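PDB 4AIV: probable nitrite reductase [nad(p)h] small subunit NIRD from Mycobacterium tuberculosis, which is the small subunit of the NADH-dependent nitrite reductase NirBD, built on a Rieske-like fold and probably required for activity of the enzyme that reduces nitrite to ammonium. Local coordinates for residues G24-F38 with A47-S61. Numbering follows the deposited sequence.
Sequences GVGVLLDDGSQVALF and AVGNVDPFSGAAVMS
Strand 34-38 pairs with 47-49 in antiparallel register, Ala36 and Val48 forming a hydrogen-bonded pair, and so illustrates how a hairpin can hold the loop that follows it. Ala36 N gives a short bond of 2.6 Å to Val48 O, and Val48 N returns one of 3.0 Å to Ala36 O. Pairing ends where Asn50 N bonds to Gln34 O at 3.1 Å, and the chain turns off.

Asn50 then ties that loop back. With CG anti to the backbone N (chi1 -161°), its side chain lies against the backbone of Val35 and brings OD1 to Ser61 N, a 3.0 Å bond nearly along the C=O axis that closes the loop's far end over Ala36. The methyl of Ala36 fits beneath, CB 3.5 Å from Ser61 N and 3.9 Å from Met60 CB. Phe38 turns its ring edge to the 3-10 segment beginning at Met60, CZ lying 3.4 Å from Met60 O in the ring plane. Two waters bridge Gly24 to Ser61. On the other face, with Leu37, Val35 CG1 packs on Ala47 CB at 3.6 Å.

By family analogy, this loop probably corresponds to a Rieske cluster-binding loop, with Asp52 and Phe54 replacing the usual Cys and His ligands.

Strand 25-28 flanks 34-38, while 100-105 pairs with 47-49 and puts Tyr101 against Val35 and Ala47. Side chains of Leu37 and Ala47 also pack on strand 110-117, beyond 100-105 in the antiparallel sheet.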
ATOM      1  N   GLY A  24      -2.281   3.959  -7.595  1.00 10.79           N
ATOM      2  CA  GLY A  24      -2.100   2.685  -6.930  1.00 11.54           C
ATOM      3  C   GLY A  24      -2.290   1.518  -7.877  1.00 12.31           C
ATOM      4  O   GLY A  24      -2.969   1.635  -8.900  1.00 10.29           O
ATOM      5  N   VAL A  25      -1.677   0.392  -7.534  1.00  9.74           N
ATOM      6  CA  VAL A  25      -1.816  -0.834  -8.309  1.00 11.99           C
ATOM      7  C   VAL A  25      -1.932  -2.020  -7.349  1.00 12.31           C
ATOM      8  O   VAL A  25      -1.307  -2.030  -6.282  1.00  9.32           O
ATOM      9  CB  VAL A  25      -0.615  -1.019  -9.275  1.00 13.15           C
ATOM     10  CG1 VAL A  25       0.670  -1.251  -8.498  1.00  8.04           C
ATOM     11  CG2 VAL A  25      -0.876  -2.156 -10.259  1.00 21.10           C
ATOM     12  N   GLY A  26      -2.747  -3.009  -7.713  1.00  8.86           N
ATOM     13  CA  GLY A  26      -2.913  -4.196  -6.891  1.00 11.87           C
ATOM     14  C   GLY A  26      -1.811  -5.203  -7.175  1.00 14.08           C
ATOM     15  O   GLY A  26      -1.478  -5.454  -8.333  1.00 18.00           O
ATOM     16  N   VAL A  27      -1.237  -5.778  -6.122  1.00 11.85           N
ATOM     17  CA  VAL A  27      -0.153  -6.742  -6.272  1.00 11.85           C
ATOM     18  C   VAL A  27      -0.500  -8.006  -5.483  1.00 12.25           C
ATOM     19  O   VAL A  27      -1.002  -7.929  -4.362  1.00 11.10           O
ATOM     20  CB  VAL A  27       1.188  -6.157  -5.753  1.00 12.17           C
ATOM     21  CG1 VAL A  27       2.321  -7.178  -5.866  1.00 12.98           C
ATOM     22  CG2 VAL A  27       1.535  -4.882  -6.508  1.00 13.35           C
ATOM     23  N   LEU A  28      -0.223  -9.165  -6.070  1.00 11.96           N
ATOM     24  CA  LEU A  28      -0.489 -10.445  -5.424  1.00 12.05           C
ATOM     25  C   LEU A  28       0.810 -11.019  -4.855  1.00 11.27           C
ATOM     26  O   LEU A  28       1.761 -11.264  -5.594  1.00 13.41           O
ATOM     27  CB  LEU A  28      -1.096 -11.416  -6.450  1.00 11.64           C
ATOM     28  CG  LEU A  28      -1.471 -12.835  -6.017  1.00 13.30           C
ATOM     29  CD1 LEU A  28      -2.656 -12.804  -5.074  1.00 12.27           C
ATOM     30  CD2 LEU A  28      -1.779 -13.732  -7.239  1.00 11.19           C
ATOM     31  N   LEU A  29       0.860 -11.243  -3.545  1.00 10.67           N
ATOM     32  CA  LEU A  29       2.074 -11.784  -2.942  1.00 11.47           C
ATOM     33  C   LEU A  29       2.099 -13.309  -3.047  1.00 14.62           C
ATOM     34  O   LEU A  29       1.106 -13.935  -3.429  1.00 10.91           O
ATOM     35  CB  LEU A  29       2.225 -11.336  -1.488  1.00  7.41           C
ATOM     36  CG  LEU A  29       2.166  -9.827  -1.220  1.00 11.48           C
ATOM     37  CD1 LEU A  29       2.412  -9.536   0.272  1.00 11.47           C
ATOM     38  CD2 LEU A  29       3.157  -9.065  -2.118  1.00 11.43           C
ATOM     39  N   ASP A  30       3.238 -13.896  -2.700  1.00 13.27           N
ATOM     40  CA  ASP A  30       3.467 -15.327  -2.888  1.00 16.01           C
ATOM     41  C   ASP A  30       2.427 -16.201  -2.173  1.00 17.64           C
ATOM     42  O   ASP A  30       2.085 -17.285  -2.656  1.00 14.39           O
ATOM     43  CB  ASP A  30       4.872 -15.680  -2.402  1.00 15.46           C
ATOM     44  CG  ASP A  30       4.965 -15.698  -0.900  1.00 17.29           C
ATOM     45  OD1 ASP A  30       4.795 -14.623  -0.267  1.00 13.98           O
ATOM     46  OD2 ASP A  30       5.180 -16.797  -0.348  1.00 20.32           O
ATOM     47  N   ASP A  31       1.905 -15.726  -1.041  1.00 12.66           N
ATOM     48  CA  ASP A  31       0.943 -16.516  -0.267  1.00 15.93           C
ATOM     49  C   ASP A  31      -0.509 -16.161  -0.590  1.00 13.39           C
ATOM     50  O   ASP A  31      -1.433 -16.649   0.056  1.00 13.13           O
ATOM     51  CB  ASP A  31       1.197 -16.366   1.236  1.00 16.94           C
ATOM     52  CG  ASP A  31       0.745 -15.022   1.771  1.00 19.80           C
ATOM     53  OD1 ASP A  31       0.655 -14.055   0.978  1.00 17.26           O
ATOM     54  OD2 ASP A  31       0.491 -14.925   2.990  1.00 29.00           O
ATOM     55  N   GLY A  32      -0.711 -15.298  -1.582  1.00 13.96           N
ATOM     56  CA  GLY A  32      -2.054 -14.912  -1.973  1.00 13.08           C
ATOM     57  C   GLY A  32      -2.573 -13.626  -1.352  1.00 16.15           C
ATOM     58  O   GLY A  32      -3.668 -13.178  -1.708  1.00 11.78           O
ATOM     59  N   SER A  33      -1.810 -13.032  -0.429  1.00 12.53           N
ATOM     60  CA  SER A  33      -2.177 -11.722   0.121  1.00 13.22           C
ATOM     61  C   SER A  33      -2.327 -10.715  -1.019  1.00 10.51           C
ATOM     62  O   SER A  33      -1.563 -10.749  -1.990  1.00 12.28           O
ATOM     63  CB  SER A  33      -1.110 -11.204   1.096  1.00 14.61           C
ATOM     64  OG  SER A  33      -0.821 -12.158   2.096  1.00 16.12           O
ATOM     65  N   GLN A  34      -3.313  -9.833  -0.898  1.00 11.41           N
ATOM     66  CA  GLN A  34      -3.564  -8.814  -1.906  1.00 14.02           C
ATOM     67  C   GLN A  34      -3.134  -7.495  -1.330  1.00  9.87           C
ATOM     68  O   GLN A  34      -3.494  -7.153  -0.198  1.00 12.88           O
ATOM     69  CB  GLN A  34      -5.048  -8.723  -2.258  1.00 14.81           C
ATOM     70  CG  GLN A  34      -5.714 -10.020  -2.578  1.00 24.15           C
ATOM     71  CD  GLN A  34      -7.166  -9.787  -2.888  1.00 32.58           C
ATOM     72  OE1 GLN A  34      -7.560  -8.660  -3.213  1.00 30.15           O
ATOM     73  NE2 GLN A  34      -7.977 -10.833  -2.779  1.00 40.30           N
ATOM     74  N   VAL A  35      -2.393  -6.740  -2.128  1.00 10.67           N
ATOM     75  CA  VAL A  35      -1.721  -5.545  -1.655  1.00  9.71           C
ATOM     76  C   VAL A  35      -2.029  -4.344  -2.557  1.00 11.29           C
ATOM     77  O   VAL A  35      -2.104  -4.491  -3.775  1.00 10.65           O
ATOM     78  CB  VAL A  35      -0.206  -5.825  -1.626  1.00 14.05           C
ATOM     79  CG1 VAL A  35       0.593  -4.568  -1.835  1.00 13.00           C
ATOM     80  CG2 VAL A  35       0.162  -6.536  -0.322  1.00 11.93           C
ATOM     81  N   ALA A  36      -2.248  -3.173  -1.957  1.00  7.18           N
ATOM     82  CA  ALA A  36      -2.339  -1.935  -2.728  1.00  8.37           C
ATOM     83  C   ALA A  36      -0.977  -1.237  -2.665  1.00  9.46           C
ATOM     84  O   ALA A  36      -0.518  -0.852  -1.577  1.00  7.63           O
ATOM     85  CB  ALA A  36      -3.434  -1.026  -2.169  1.00  7.54           C
ATOM     86  N   LEU A  37      -0.337  -1.091  -3.822  1.00  6.86           N
ATOM     87  CA  LEU A  37       1.000  -0.504  -3.910  1.00  8.62           C
ATOM     88  C   LEU A  37       0.953   0.893  -4.525  1.00  9.49           C
ATOM     89  O   LEU A  37       0.347   1.090  -5.579  1.00 10.26           O
ATOM     90  CB  LEU A  37       1.914  -1.401  -4.755  1.00  7.09           C
ATOM     91  CG  LEU A  37       3.340  -0.887  -5.038  1.00  9.35           C
ATOM     92  CD1 LEU A  37       4.217  -0.844  -3.758  1.00  8.06           C
ATOM     93  CD2 LEU A  37       4.011  -1.721  -6.136  1.00  5.74           C
ATOM     94  N   PHE A  38       1.602   1.854  -3.868  1.00  7.80           N
ATOM     95  CA  PHE A  38       1.640   3.238  -4.334  1.00  8.90           C
ATOM     96  C   PHE A  38       3.080   3.775  -4.344  1.00 13.56           C
ATOM     97  O   PHE A  38       3.841   3.545  -3.404  1.00 10.90           O
ATOM     98  CB  PHE A  38       0.834   4.140  -3.390  1.00  7.13           C
ATOM     99  CG  PHE A  38      -0.604   3.720  -3.194  1.00 11.72           C
ATOM    100  CD1 PHE A  38      -0.948   2.791  -2.216  1.00 11.84           C
ATOM    101  CD2 PHE A  38      -1.614   4.277  -3.970  1.00  9.05           C
ATOM    102  CE1 PHE A  38      -2.277   2.426  -2.019  1.00 12.38           C
ATOM    103  CE2 PHE A  38      -2.951   3.910  -3.782  1.00 11.21           C
ATOM    104  CZ  PHE A  38      -3.277   2.982  -2.811  1.00 10.12           C
ATOM    105  N   ALA A  47       3.162  -0.190   0.546  1.00  7.63           N
ATOM    106  CA  ALA A  47       2.233  -1.290   0.281  1.00  8.55           C
ATOM    107  C   ALA A  47       1.338  -1.531   1.486  1.00  8.30           C
ATOM    108  O   ALA A  47       1.829  -1.781   2.605  1.00  7.25           O
ATOM    109  CB  ALA A  47       2.998  -2.565  -0.079  1.00  7.97           C
ATOM    110  N   VAL A  48       0.025  -1.439   1.264  1.00  7.80           N
ATOM    111  CA  VAL A  48      -0.948  -1.707   2.315  1.00  8.29           C
ATOM    112  C   VAL A  48      -1.975  -2.738   1.827  1.00  8.93           C
ATOM    113  O   VAL A  48      -2.031  -3.054   0.633  1.00  8.49           O
ATOM    114  CB  VAL A  48      -1.670  -0.412   2.810  1.00  7.58           C
ATOM    115  CG1 VAL A  48      -0.666   0.568   3.429  1.00  8.50           C
ATOM    116  CG2 VAL A  48      -2.447   0.250   1.675  1.00  8.65           C
ATOM    117  N   GLY A  49      -2.763  -3.277   2.749  1.00  8.01           N
ATOM    118  CA  GLY A  49      -3.821  -4.208   2.378  1.00 10.80           C
ATOM    119  C   GLY A  49      -4.712  -3.651   1.274  1.00  9.42           C
ATOM    120  O   GLY A  49      -5.087  -2.482   1.303  1.00  8.73           O
ATOM    121  N   ASN A  50      -5.042  -4.481   0.292  1.00  6.35           N
ATOM    122  CA  ASN A  50      -5.888  -4.042  -0.820  1.00  9.68           C
ATOM    123  C   ASN A  50      -7.384  -4.081  -0.485  1.00 11.17           C
ATOM    124  O   ASN A  50      -8.223  -3.534  -1.220  1.00  9.67           O
ATOM    125  CB  ASN A  50      -5.611  -4.892  -2.065  1.00  8.78           C
ATOM    126  CG  ASN A  50      -6.084  -4.226  -3.339  1.00 15.42           C
ATOM    127  OD1 ASN A  50      -5.980  -3.000  -3.496  1.00 13.76           O
ATOM    128  ND2 ASN A  50      -6.614  -5.025  -4.258  1.00 10.26           N
ATOM    129  N   VAL A  51      -7.721  -4.728   0.626  1.00  8.94           N
ATOM    130  CA  VAL A  51      -9.122  -4.878   1.001  1.00 11.33           C
ATOM    131  C   VAL A  51      -9.570  -3.797   1.989  1.00 12.32           C
ATOM    132  O   VAL A  51      -8.993  -3.647   3.072  1.00  9.87           O
ATOM    133  CB  VAL A  51      -9.405  -6.279   1.582  1.00 13.23           C
ATOM    134  CG1 VAL A  51     -10.875  -6.410   1.955  1.00 13.06           C
ATOM    135  CG2 VAL A  51      -8.992  -7.360   0.588  1.00 11.75           C
ATOM    136  N   ASP A  52     -10.592  -3.038   1.598  1.00  9.21           N
ATOM    137  CA  ASP A  52     -11.214  -2.055   2.485  1.00 11.65           C
ATOM    138  C   ASP A  52     -11.723  -2.797   3.705  1.00 12.28           C
ATOM    139  O   ASP A  52     -12.529  -3.716   3.576  1.00 15.18           O
ATOM    140  CB  ASP A  52     -12.367  -1.331   1.767  1.00 11.64           C
ATOM    141  CG  ASP A  52     -13.051  -0.274   2.643  1.00 15.85           C
ATOM    142  OD1 ASP A  52     -13.442  -0.575   3.801  1.00 14.76           O
ATOM    143  OD2 ASP A  52     -13.216   0.872   2.171  1.00 13.94           O
ATOM    144  N   PRO A  53     -11.253  -2.404   4.897  1.00 16.59           N
ATOM    145  CA  PRO A  53     -11.588  -3.150   6.116  1.00 18.63           C
ATOM    146  C   PRO A  53     -13.002  -2.881   6.616  1.00 19.55           C
ATOM    147  O   PRO A  53     -13.431  -3.523   7.574  1.00 23.54           O
ATOM    148  CB  PRO A  53     -10.565  -2.633   7.129  1.00 17.11           C
ATOM    149  CG  PRO A  53     -10.302  -1.246   6.699  1.00 11.97           C
ATOM    150  CD  PRO A  53     -10.352  -1.272   5.181  1.00 13.24           C
ATOM    151  N   PHE A  54     -13.715  -1.950   5.989  1.00 16.48           N
ATOM    152  CA  PHE A  54     -15.106  -1.712   6.355  1.00 21.99           C
ATOM    153  C   PHE A  54     -16.039  -2.521   5.446  1.00 24.41           C
ATOM    154  O   PHE A  54     -16.940  -3.214   5.928  1.00 29.54           O
ATOM    155  CB  PHE A  54     -15.451  -0.214   6.313  1.00 15.18           C
ATOM    156  CG  PHE A  54     -14.738   0.614   7.368  1.00 18.48           C
ATOM    157  CD1 PHE A  54     -15.294   0.783   8.628  1.00 20.96           C
ATOM    158  CD2 PHE A  54     -13.514   1.223   7.097  1.00 19.25           C
ATOM    159  CE1 PHE A  54     -14.650   1.543   9.600  1.00 17.83           C
ATOM    160  CE2 PHE A  54     -12.861   1.991   8.069  1.00 19.95           C
ATOM    161  CZ  PHE A  54     -13.432   2.149   9.320  1.00 17.60           C
ATOM    162  N   SER A  55     -15.799  -2.456   4.135  1.00 20.93           N
ATOM    163  CA  SER A  55     -16.693  -3.077   3.151  1.00 18.70           C
ATOM    164  C   SER A  55     -16.239  -4.457   2.683  1.00 18.81           C
ATOM    165  O   SER A  55     -17.041  -5.242   2.178  1.00 15.42           O
ATOM    166  CB  SER A  55     -16.839  -2.168   1.928  1.00 18.03           C
ATOM    167  OG  SER A  55     -15.636  -2.154   1.172  1.00 16.53           O
ATOM    168  N   GLY A  56     -14.949  -4.746   2.825  1.00 16.39           N
ATOM    169  CA  GLY A  56     -14.390  -5.979   2.299  1.00 12.16           C
ATOM    170  C   GLY A  56     -14.095  -5.918   0.803  1.00 17.92           C
ATOM    171  O   GLY A  56     -13.627  -6.905   0.217  1.00 17.94           O
ATOM    172  N   ALA A  57     -14.348  -4.760   0.190  1.00 14.62           N
ATOM    173  CA  ALA A  57     -14.083  -4.549  -1.241  1.00 17.72           C
ATOM    174  C   ALA A  57     -12.583  -4.486  -1.553  1.00 12.83           C
ATOM    175  O   ALA A  57     -11.846  -3.711  -0.933  1.00 12.60           O
ATOM    176  CB  ALA A  57     -14.768  -3.260  -1.717  1.00 13.20           C
ATOM    177  N   ALA A  58     -12.125  -5.294  -2.507  1.00  8.95           N
ATOM    178  CA  ALA A  58     -10.704  -5.289  -2.879  1.00 14.51           C
ATOM    179  C   ALA A  58     -10.423  -4.127  -3.818  1.00 13.25           C
ATOM    180  O   ALA A  58     -10.196  -4.333  -5.014  1.00 11.59           O
ATOM    181  CB  ALA A  58     -10.289  -6.622  -3.532  1.00 13.49           C
ATOM    182  N   VAL A  59     -10.443  -2.908  -3.277  1.00 11.56           N
ATOM    183  CA  VAL A  59     -10.367  -1.698  -4.098  1.00 11.39           C
ATOM    184  C   VAL A  59      -9.419  -0.612  -3.580  1.00 10.18           C
ATOM    185  O   VAL A  59      -9.390   0.489  -4.142  1.00  9.82           O
ATOM    186  CB  VAL A  59     -11.767  -1.036  -4.260  1.00 14.81           C
ATOM    187  CG1 VAL A  59     -12.783  -2.015  -4.883  1.00 14.70           C
ATOM    188  CG2 VAL A  59     -12.266  -0.514  -2.906  1.00 11.81           C
ATOM    189  N   MET A  60      -8.657  -0.886  -2.523  1.00  8.43           N
ATOM    190  CA  MET A  60      -7.801   0.161  -1.946  1.00 10.93           C
ATOM    191  C   MET A  60      -6.823   0.762  -2.964  1.00  7.27           C
ATOM    192  O   MET A  60      -6.561   1.970  -2.940  1.00 11.40           O
ATOM    193  CB  MET A  60      -7.037  -0.332  -0.708  1.00  9.47           C
ATOM    194  CG  MET A  60      -7.922  -0.646   0.493  1.00  9.94           C
ATOM    195  SD  MET A  60      -8.948   0.740   1.040  1.00 15.81           S
ATOM    196  CE  MET A  60      -7.705   1.977   1.472  1.00 14.43           C
ATOM    197  N   SER A  61      -6.304  -0.075  -3.858  1.00  6.62           N
ATOM    198  CA  SER A  61      -5.341   0.370  -4.872  1.00 10.48           C
ATOM    199  C   SER A  61      -5.922   1.458  -5.779  1.00 12.19           C
ATOM    200  O   SER A  61      -5.189   2.197  -6.447  1.00 12.16           O
ATOM    201  CB  SER A  61      -4.880  -0.810  -5.725  1.00 10.15           C
ATOM    202  OG  SER A  61      -5.921  -1.225  -6.594  1.00 14.17           O
TER
HETATM  203  O   HOH W   1      -4.959   4.838  -6.896  1.00 11.75           O
HETATM  204  O   HOH W   2      -5.715   0.282  -8.886  1.00 19.34           O